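Local coordinates for sugar ABC transporter substrate-binding protein, BlMnBP1 (Bifidobacterium animalis subsp. lactis ATCC 27673, PDB 6I5R) that binds manno-oligosaccharides such as mannobiose and probably delivers them to an ABC transporter that imports the breakdown products of beta-mannan, at residues G17-P25 against V116-V127; Y83-L91 against I100-K108. All blocks are in the same frame, centred on the assembly; numbering follows the deposited sequence.

Contact 1 of 2, residues G17-P25 against V116-V127. With ZN (zinc ion), chain H.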
loop_
_atom_site.group_PDB
_atom_site.type_symbol
_atom_site.label_atom_id
_atom_site.label_comp_id
_atom_site.label_asym_id
_atom_site.label_seq_id
_atom_site.Cartn_x
_atom_site.Cartn_y
_atom_site.Cartn_z
ATOM N N GLY A 17 -7.384 -13.272 -22.112
ATOM C CA GLY A 17 -8.044 -11.988 -22.002
ATOM C C GLY A 17 -7.475 -10.947 -22.961
ATOM O O GLY A 17 -8.143 -9.967 -23.290
ATOM N N ASN A 18 -6.247 -11.176 -23.419
ATOM C CA ASN A 18 -5.551 -10.221 -24.282
ATOM C C ASN A 18 -6.046 -10.392 -25.713
ATOM O O ASN A 18 -5.831 -11.447 -26.331
ATOM C CB ASN A 18 -4.039 -10.421 -24.186
ATOM C CG ASN A 18 -3.244 -9.333 -24.935
ATOM O OD1 ASN A 18 -3.782 -8.591 -25.777
ATOM N ND2 ASN A 18 -1.939 -9.275 -24.660
ATOM N N LYS A 19 -6.749 -9.377 -26.229
ATOM C CA LYS A 19 -7.253 -9.430 -27.596
ATOM C C LYS A 19 -6.260 -8.898 -28.611
ATOM O O LYS A 19 -6.475 -9.096 -29.817
ATOM C CB LYS A 19 -8.547 -8.611 -27.759
ATOM C CG LYS A 19 -9.681 -9.021 -26.882
ATOM C CD LYS A 19 -10.893 -8.090 -27.034
ATOM C CE LYS A 19 -11.986 -8.600 -26.110
ATOM N NZ LYS A 19 -13.073 -7.632 -25.798
ATOM N N THR A 20 -5.188 -8.250 -28.163
ATOM C CA THR A 20 -4.332 -7.473 -29.057
ATOM C C THR A 20 -3.294 -8.306 -29.792
ATOM O O THR A 20 -2.788 -7.857 -30.811
ATOM C CB THR A 20 -3.572 -6.375 -28.295
ATOM O OG1 THR A 20 -2.551 -6.958 -27.453
ATOM C CG2 THR A 20 -4.544 -5.570 -27.463
ATOM N N GLY A 21 -2.914 -9.466 -29.285
ATOM C CA GLY A 21 -1.800 -10.195 -29.865
ATOM C C GLY A 21 -0.430 -9.691 -29.470
ATOM O O GLY A 21 0.584 -10.197 -29.989
ATOM N N ILE A 22 -0.363 -8.732 -28.552
ATOM C CA ILE A 22 0.875 -8.048 -28.178
ATOM C C ILE A 22 1.052 -8.153 -26.663
ATOM O O ILE A 22 0.144 -7.797 -25.898
ATOM C CB ILE A 22 0.842 -6.570 -28.603
ATOM C CG1 ILE A 22 0.393 -6.418 -30.050
ATOM C CG2 ILE A 22 2.200 -5.912 -28.410
ATOM C CD1 ILE A 22 -0.026 -4.979 -30.399
ATOM N N THR A 23 2.217 -8.618 -26.232
ATOM C CA THR A 23 2.508 -8.596 -24.809
ATOM C C THR A 23 3.221 -7.305 -24.467
ATOM O O THR A 23 3.775 -6.623 -25.327
ATOM C CB THR A 23 3.347 -9.798 -24.352
ATOM O OG1 THR A 23 4.601 -9.831 -25.035
ATOM C CG2 THR A 23 2.567 -11.104 -24.578
ATOM N N TYR A 24 3.214 -6.979 -23.179
ATOM C CA TYR A 24 3.834 -5.738 -22.721
ATOM C C TYR A 24 5.300 -5.594 -23.122
ATOM O O TYR A 24 5.688 -4.499 -23.568
ATOM C CB TYR A 24 3.646 -5.667 -21.201
ATOM C CG TYR A 24 4.354 -4.550 -20.484
ATOM C CD1 TYR A 24 5.709 -4.625 -20.191
ATOM C CD2 TYR A 24 3.643 -3.452 -20.034
ATOM C CE1 TYR A 24 6.340 -3.612 -19.511
ATOM C CE2 TYR A 24 4.266 -2.440 -19.345
ATOM C CZ TYR A 24 5.610 -2.509 -19.095
ATOM O OH TYR A 24 6.221 -1.474 -18.413
ATOM N N PRO A 25 6.160 -6.600 -22.979
ATOM C CA PRO A 25 7.566 -6.413 -23.395
ATOM C C PRO A 25 7.721 -6.113 -24.890
ATOM O O PRO A 25 8.759 -5.560 -25.297
ATOM C CB PRO A 25 8.240 -7.743 -23.004
ATOM C CG PRO A 25 7.315 -8.352 -21.937
ATOM C CD PRO A 25 5.922 -7.926 -22.366
ATOM N N VAL A 116 -6.703 -8.011 -18.457
ATOM C CA VAL A 116 -5.863 -8.466 -19.571
ATOM C C VAL A 116 -4.517 -8.928 -19.027
ATOM O O VAL A 116 -3.863 -8.177 -18.295
ATOM C CB VAL A 116 -5.664 -7.337 -20.578
ATOM C CG1 VAL A 116 -4.755 -7.804 -21.730
ATOM C CG2 VAL A 116 -7.000 -6.829 -21.094
ATOM N N PRO A 117 -4.036 -10.113 -19.388
ATOM C CA PRO A 117 -2.666 -10.479 -18.997
ATOM C C PRO A 117 -1.666 -9.645 -19.784
ATOM O O PRO A 117 -1.791 -9.490 -20.999
ATOM C CB PRO A 117 -2.577 -11.978 -19.341
ATOM C CG PRO A 117 -3.626 -12.197 -20.394
ATOM C CD PRO A 117 -4.710 -11.165 -20.176
ATOM N N TYR A 118 -0.712 -9.049 -19.065
ATOM C CA TYR A 118 0.368 -8.310 -19.698
ATOM C C TYR A 118 1.355 -9.240 -20.386
ATOM O O TYR A 118 2.060 -8.797 -21.291
ATOM C CB TYR A 118 1.144 -7.471 -18.671
ATOM C CG TYR A 118 0.372 -6.280 -18.162
ATOM C CD1 TYR A 118 0.298 -5.103 -18.897
ATOM C CD2 TYR A 118 -0.268 -6.325 -16.935
ATOM C CE1 TYR A 118 -0.417 -4.010 -18.425
ATOM C CE2 TYR A 118 -1.003 -5.275 -16.486
ATOM C CZ TYR A 118 -1.070 -4.114 -17.204
ATOM O OH TYR A 118 -1.809 -3.072 -16.694
ATOM N N GLY A 119 1.434 -10.491 -19.963
ATOM C CA GLY A 119 2.454 -11.406 -20.448
ATOM C C GLY A 119 2.805 -12.436 -19.391
ATOM O O GLY A 119 2.434 -12.318 -18.234
ATOM N N GLU A 120 3.508 -13.484 -19.829
ATOM C CA GLU A 120 4.007 -14.481 -18.893
ATOM C C GLU A 120 4.770 -13.771 -17.790
ATOM O O GLU A 120 5.583 -12.888 -18.063
ATOM C CB GLU A 120 4.966 -15.470 -19.562
ATOM C CG GLU A 120 4.378 -16.765 -20.115
ATOM C CD GLU A 120 5.485 -17.721 -20.564
ATOM O OE1 GLU A 120 6.367 -18.076 -19.780
ATOM O OE2 GLU A 120 5.515 -18.113 -21.728
ATOM N N THR A 121 4.569 -14.201 -16.545
ATOM C CA THR A 121 5.278 -13.560 -15.441
ATOM C C THR A 121 6.794 -13.698 -15.598
ATOM O O THR A 121 7.554 -12.754 -15.336
ATOM C CB THR A 121 4.817 -14.146 -14.110
ATOM O OG1 THR A 121 3.396 -14.026 -13.999
ATOM C CG2 THR A 121 5.468 -13.419 -12.949
ATOM N N SER A 122 7.250 -14.848 -16.083
ATOM C CA SER A 122 8.685 -15.019 -16.240
ATOM C C SER A 122 9.262 -14.037 -17.248
ATOM O O SER A 122 10.432 -13.645 -17.119
ATOM C CB SER A 122 9.005 -16.445 -16.658
ATOM O OG SER A 122 8.419 -16.757 -17.895
ATOM N N GLU A 123 8.482 -13.668 -18.288
ATOM C CA GLU A 123 8.916 -12.638 -19.233
ATOM C C GLU A 123 8.791 -11.246 -18.629
ATOM O O GLU A 123 9.624 -10.372 -18.897
ATOM C CB GLU A 123 8.120 -12.727 -20.553
ATOM C CG GLU A 123 8.604 -13.846 -21.502
ATOM C CD GLU A 123 10.091 -13.722 -21.847
ATOM O OE1 GLU A 123 10.488 -12.721 -22.483
ATOM O OE2 GLU A 123 10.868 -14.616 -21.436
ATOM N N MET A 124 7.744 -11.005 -17.827
ATOM C CA MET A 124 7.552 -9.683 -17.249
ATOM C C MET A 124 8.661 -9.353 -16.255
ATOM O O MET A 124 9.112 -8.206 -16.176
ATOM C CB MET A 124 6.177 -9.595 -16.592
ATOM C CG MET A 124 5.006 -9.683 -17.574
ATOM S SD MET A 124 5.016 -8.275 -18.715
ATOM C CE MET A 124 4.701 -6.902 -17.581
ATOM N N GLU A 125 9.131 -10.346 -15.507
ATOM C CA GLU A 125 10.160 -10.045 -14.516
ATOM C C GLU A 125 11.444 -9.551 -15.168
ATOM O O GLU A 125 12.328 -9.059 -14.461
ATOM C CB GLU A 125 10.415 -11.273 -13.634
ATOM C CG GLU A 125 11.248 -12.353 -14.245
ATOM C CD GLU A 125 11.466 -13.536 -13.301
ATOM O OE1 GLU A 125 12.338 -14.399 -13.607
ATOM O OE2 GLU A 125 10.746 -13.601 -12.280
ATOM N N LYS A 126 11.576 -9.689 -16.486
ATOM C CA LYS A 126 12.714 -9.120 -17.191
ATOM C C LYS A 126 12.581 -7.612 -17.399
ATOM O O LYS A 126 13.580 -6.952 -17.698
ATOM C CB LYS A 126 12.890 -9.796 -18.554
ATOM C CG LYS A 126 13.015 -11.316 -18.483
ATOM C CD LYS A 126 13.316 -11.995 -19.851
ATOM C CE LYS A 126 13.353 -13.514 -19.667
ATOM N NZ LYS A 126 13.654 -14.322 -20.870
ATOM N N VAL A 127 11.395 -7.037 -17.230
ATOM C CA VAL A 127 11.192 -5.649 -17.611
ATOM C C VAL A 127 10.487 -4.844 -16.532
ATOM O O VAL A 127 10.466 -3.610 -16.584
ATOM C CB VAL A 127 10.414 -5.569 -18.942
ATOM C CG1 VAL A 127 11.256 -6.174 -20.047
ATOM C CG2 VAL A 127 9.089 -6.271 -18.832
HETATM ZN ZN ZN H . 7.291 -19.408 -21.097
HETATM O O HOH W 1 -0.506 -11.141 -22.935
HETATM O O HOH W 2 8.824 -1.751 -17.932
HETATM O O HOH W 3 8.425 -17.949 -22.092
HETATM O O HOH W 4 7.057 -19.518 -22.743
#
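Tyr24 lies across the 116-127 segment, held at its backbone by a nearly straight bond from Tyr24 N to Tyr118 O (2.9 Å, N-H...O angle 177°). Its CB lies 3.5 Å from Tyr118 O and is also close to Met124 SD. From there CG swings anti to the backbone N (chi1 173°), carrying the ring in among Tyr118, Met124 and Val127. One face takes the Met124 methyl in a CH-pi contact, CE standing 3.6 Å from Tyr24 CD1; this is a Met-aromatic pair whose sulfur lies obliquely to the ring. Along one edge, Tyr24 CE1 meets Val127 CG2 at 3.9 Å, while on the other branch CD2 approaches Tyr118 CD1, the two ring planes standing at 86°. At the tip, Tyr24 OH donates to a water, which in turn donates to Val127 O. Lys342 adds a cation-pi contact to the ring.

Farther back, Asn18 rests CB on Val116 CG1 (3.7 Å). Its OD1 accepts from both Thr20 N and Thr20 OG1, while ND2 donates to Ile22 O (2.8 Å) and to a water shared with Pro117 O. With the amide gone, as in an alanine here, Thr20 N, Thr20 OG1 and Ile22 O would probably lose this partner, and the water link to Pro117 O would be broken. The Asx turn at Asn18 and the ST turn at Thr20 shape an N-terminal tail that packs onto the solute-binding fold ahead of its first strand, 38-44.

Contact 2 of 2, residues Y83-L91 against I100-K108; sequences YADSALTRL and IMMIPAVDK. With ZN (zinc ion), chain P; ZN (zinc ion), chain J.
Tyr83 gives its hydroxyl proton to Met102 O at 2.8 Å, approaching in the carbonyl plane on a lone pair (C=O...O angle 117°), with that oxygen at the edge of the ring. Beside this bond the helix presents Ala87, Leu88 and Leu91 to an apolar row on the other segment. Leu91 CD1 fits against Val106 CG2 (3.6 Å) and Pro104 CG, and Leu88 CD1 meets the same proline carbon at 3.9 Å. Met101 lays its sulfur 4.0 Å from Ala87 CB, then bends at chi3 (62°) to bring CE onto Ala87 O. A water links Ala84 O to Ala105 N.

In the next shell, Tyr321 of the sugar pocket meets the Tyr83 ring edge-to-face, and Arg90 hydrogen-bonds to Gln78 and Ser97 through its guanidinium group. Asp107, past the packed row, grips a zinc ion with both carboxylate oxygens, joined by Ser109, Asp390 and Asn394.

Helix 83-91 and strand 100-102 run at 139° with their axes 9.5 Å apart. This is the return half of a beta-alpha-beta crossover: from strand 73-79, through the helix, to strand 100-102 on the far side of strand 38-44, as in the periplasmic binding protein fold.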
loop_
_atom_site.group_PDB
_atom_site.type_symbol
_atom_site.label_atom_id
_atom_site.label_comp_id
_atom_site.label_asym_id
_atom_site.label_seq_id
_atom_site.Cartn_x
_atom_site.Cartn_y
_atom_site.Cartn_z
ATOM N N TYR A 83 -12.141 5.049 -3.072
ATOM C CA TYR A 83 -11.681 4.398 -4.295
ATOM C C TYR A 83 -11.873 2.878 -4.248
ATOM O O TYR A 83 -12.451 2.287 -5.167
ATOM C CB TYR A 83 -10.215 4.718 -4.595
ATOM C CG TYR A 83 -9.844 3.948 -5.860
ATOM C CD1 TYR A 83 -10.325 4.356 -7.094
ATOM C CD2 TYR A 83 -9.115 2.755 -5.800
ATOM C CE1 TYR A 83 -10.036 3.639 -8.244
ATOM C CE2 TYR A 83 -8.834 2.023 -6.946
ATOM C CZ TYR A 83 -9.300 2.485 -8.171
ATOM O OH TYR A 83 -9.038 1.787 -9.335
ATOM N N ALA A 84 -11.349 2.222 -3.207
ATOM C CA ALA A 84 -11.413 0.767 -3.166
ATOM C C ALA A 84 -12.822 0.269 -3.426
ATOM O O ALA A 84 -13.032 -0.665 -4.217
ATOM C CB ALA A 84 -10.917 0.263 -1.816
ATOM N N ASP A 85 -13.806 0.898 -2.786
ATOM C CA ASP A 85 -15.181 0.433 -2.883
ATOM C C ASP A 85 -15.759 0.705 -4.271
ATOM O O ASP A 85 -16.390 -0.173 -4.870
ATOM C CB ASP A 85 -16.013 1.114 -1.799
ATOM C CG ASP A 85 -15.643 0.661 -0.363
ATOM O OD1 ASP A 85 -15.167 -0.482 -0.162
ATOM O OD2 ASP A 85 -15.867 1.450 0.599
ATOM N N SER A 86 -15.507 1.892 -4.821
ATOM C CA SER A 86 -16.081 2.230 -6.121
ATOM C C SER A 86 -15.427 1.447 -7.261
ATOM O O SER A 86 -16.122 1.013 -8.193
ATOM C CB SER A 86 -15.997 3.736 -6.367
ATOM O OG SER A 86 -14.674 4.171 -6.348
ATOM N N ALA A 87 -14.112 1.210 -7.196
ATOM C CA ALA A 87 -13.472 0.344 -8.180
ATOM C C ALA A 87 -14.027 -1.083 -8.140
ATOM O O ALA A 87 -14.203 -1.723 -9.190
ATOM C CB ALA A 87 -11.959 0.320 -7.962
ATOM N N LEU A 88 -14.287 -1.621 -6.945
ATOM C CA LEU A 88 -14.784 -2.987 -6.916
ATOM C C LEU A 88 -16.196 -3.041 -7.484
ATOM O O LEU A 88 -16.551 -3.956 -8.240
ATOM C CB LEU A 88 -14.733 -3.547 -5.516
ATOM C CG LEU A 88 -14.783 -5.063 -5.492
ATOM C CD1 LEU A 88 -13.561 -5.713 -6.081
ATOM C CD2 LEU A 88 -14.949 -5.466 -4.041
ATOM N N THR A 89 -17.009 -2.051 -7.150
ATOM C CA THR A 89 -18.340 -1.963 -7.737
ATOM C C THR A 89 -18.283 -1.935 -9.263
ATOM O O THR A 89 -18.996 -2.694 -9.936
ATOM C CB THR A 89 -19.044 -0.731 -7.187
ATOM O OG1 THR A 89 -19.241 -0.891 -5.775
ATOM C CG2 THR A 89 -20.393 -0.535 -7.893
ATOM N N ARG A 90 -17.429 -1.089 -9.838
ATOM C CA ARG A 90 -17.355 -1.045 -11.296
ATOM C C ARG A 90 -16.866 -2.369 -11.854
ATOM O O ARG A 90 -17.356 -2.832 -12.888
ATOM C CB ARG A 90 -16.449 0.093 -11.776
ATOM C CG ARG A 90 -16.977 1.464 -11.389
ATOM C CD ARG A 90 -18.004 2.042 -12.362
ATOM N NE ARG A 90 -17.394 2.367 -13.644
ATOM C CZ ARG A 90 -16.768 3.507 -13.925
ATOM N NH1 ARG A 90 -16.661 4.455 -13.005
ATOM N NH2 ARG A 90 -16.246 3.704 -15.135
ATOM N N LEU A 91 -15.895 -2.990 -11.186
ATOM C CA LEU A 91 -15.433 -4.299 -11.631
ATOM C C LEU A 91 -16.567 -5.314 -11.647
ATOM O O LEU A 91 -16.691 -6.101 -12.592
ATOM C CB LEU A 91 -14.304 -4.804 -10.735
ATOM C CG LEU A 91 -12.880 -4.910 -11.259
ATOM C CD1 LEU A 91 -12.030 -5.668 -10.218
ATOM C CD2 LEU A 91 -12.811 -5.552 -12.607
ATOM N N ILE A 100 -8.579 1.295 -17.834
ATOM C CA ILE A 100 -7.559 1.000 -16.835
ATOM C C ILE A 100 -8.116 1.391 -15.476
ATOM O O ILE A 100 -8.683 2.477 -15.342
ATOM C CB ILE A 100 -6.265 1.797 -17.064
ATOM C CG1 ILE A 100 -5.629 1.504 -18.401
ATOM C CG2 ILE A 100 -5.257 1.520 -15.913
ATOM C CD1 ILE A 100 -4.720 2.634 -18.812
ATOM N N MET A 101 -7.911 0.539 -14.465
ATOM C CA MET A 101 -8.122 0.934 -13.076
ATOM C C MET A 101 -6.949 0.444 -12.234
ATOM O O MET A 101 -6.157 -0.407 -12.659
ATOM C CB MET A 101 -9.433 0.387 -12.484
ATOM C CG MET A 101 -9.463 -1.091 -12.294
ATOM S SD MET A 101 -10.762 -1.660 -11.166
ATOM C CE MET A 101 -12.228 -1.101 -12.089
ATOM N N MET A 102 -6.831 0.994 -11.027
ATOM C CA MET A 102 -5.916 0.412 -10.052
ATOM C C MET A 102 -6.653 -0.774 -9.429
ATOM O O MET A 102 -7.786 -0.634 -8.946
ATOM C CB MET A 102 -5.484 1.442 -9.003
ATOM C CG MET A 102 -5.009 2.748 -9.591
ATOM S SD MET A 102 -3.860 2.669 -10.998
ATOM C CE MET A 102 -2.344 2.031 -10.246
ATOM N N ILE A 103 -6.024 -1.938 -9.461
ATOM C CA ILE A 103 -6.669 -3.180 -9.068
ATOM C C ILE A 103 -7.081 -3.120 -7.601
ATOM O O ILE A 103 -6.241 -2.871 -6.720
ATOM C CB ILE A 103 -5.744 -4.379 -9.304
ATOM C CG1 ILE A 103 -5.421 -4.486 -10.785
ATOM C CG2 ILE A 103 -6.376 -5.628 -8.757
ATOM C CD1 ILE A 103 -4.296 -5.396 -11.117
ATOM N N PRO A 104 -8.368 -3.308 -7.316
ATOM C CA PRO A 104 -8.868 -3.296 -5.937
ATOM C C PRO A 104 -8.693 -4.680 -5.296
ATOM O O PRO A 104 -7.841 -5.446 -5.720
ATOM C CB PRO A 104 -10.342 -2.948 -6.099
ATOM C CG PRO A 104 -10.680 -3.530 -7.451
ATOM C CD PRO A 104 -9.481 -3.326 -8.302
ATOM N N ALA A 105 -9.497 -4.961 -4.261
ATOM C CA ALA A 105 -9.277 -6.185 -3.494
ATOM C C ALA A 105 -9.961 -7.367 -4.164
ATOM O O ALA A 105 -11.145 -7.669 -3.864
ATOM C CB ALA A 105 -9.746 -5.965 -2.059
ATOM N N VAL A 106 -9.176 -8.047 -5.033
ATOM C CA VAL A 106 -9.628 -9.125 -5.919
ATOM C C VAL A 106 -8.782 -10.365 -5.695
ATOM O O VAL A 106 -7.555 -10.269 -5.700
ATOM C CB VAL A 106 -9.564 -8.704 -7.411
ATOM C CG1 VAL A 106 -10.043 -9.801 -8.273
ATOM C CG2 VAL A 106 -10.305 -7.425 -7.591
ATOM N N ASP A 107 -9.432 -11.534 -5.574
ATOM C CA ASP A 107 -8.753 -12.824 -5.542
ATOM C C ASP A 107 -7.877 -12.950 -6.791
ATOM O O ASP A 107 -8.360 -12.868 -7.923
ATOM C CB ASP A 107 -9.777 -13.973 -5.453
ATOM C CG ASP A 107 -9.131 -15.332 -5.146
ATOM O OD1 ASP A 107 -8.060 -15.762 -5.640
ATOM O OD2 ASP A 107 -9.728 -16.112 -4.391
ATOM N N LYS A 108 -6.592 -13.254 -6.580
ATOM C CA LYS A 108 -5.711 -13.539 -7.705
ATOM C C LYS A 108 -6.347 -14.521 -8.665
ATOM O O LYS A 108 -6.282 -14.355 -9.880
ATOM C CB LYS A 108 -4.387 -14.130 -7.226
ATOM C CG LYS A 108 -3.466 -13.175 -6.545
ATOM C CD LYS A 108 -2.375 -13.989 -5.904
ATOM C CE LYS A 108 -1.185 -13.152 -5.544
ATOM N NZ LYS A 108 -0.168 -14.111 -5.048
HETATM ZN ZN ZN P . -14.867 1.735 2.396
HETATM ZN ZN ZN J . -8.874 -17.882 -5.092
HETATM O O HOH W 5 -11.511 -2.840 -3.286
HETATM O O HOH W 6 -9.991 -19.654 -4.693
HETATM O O HOH W 7 -14.422 -0.051 2.235
HETATM O O HOH W 8 -16.625 0.637 2.185
#

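In the fold
Both contacts reach one mixed sheet, through strand 100-102 in contact 2 and the weakly bonded strand 119-120 in contact 1; the two strands follow one another in the chain. The contact centres are about 21 Å apart. Both are partly buried, but contact 2 lies nearer the centre of the chain, about 14 Å against 24 Å. It joins a helix to the strand that follows it, mostly through aliphatic and sulfur packing, beside the sugar pocket. Contact 1 instead brings in the N-terminal tail, and depends more on turns, waters and aromatic packing. Zinc sits at both margins: Glu120 and waters hold one ion in contact 1, while Asp107 of contact 2 shares another with Ser109, Asp390 and Asn394.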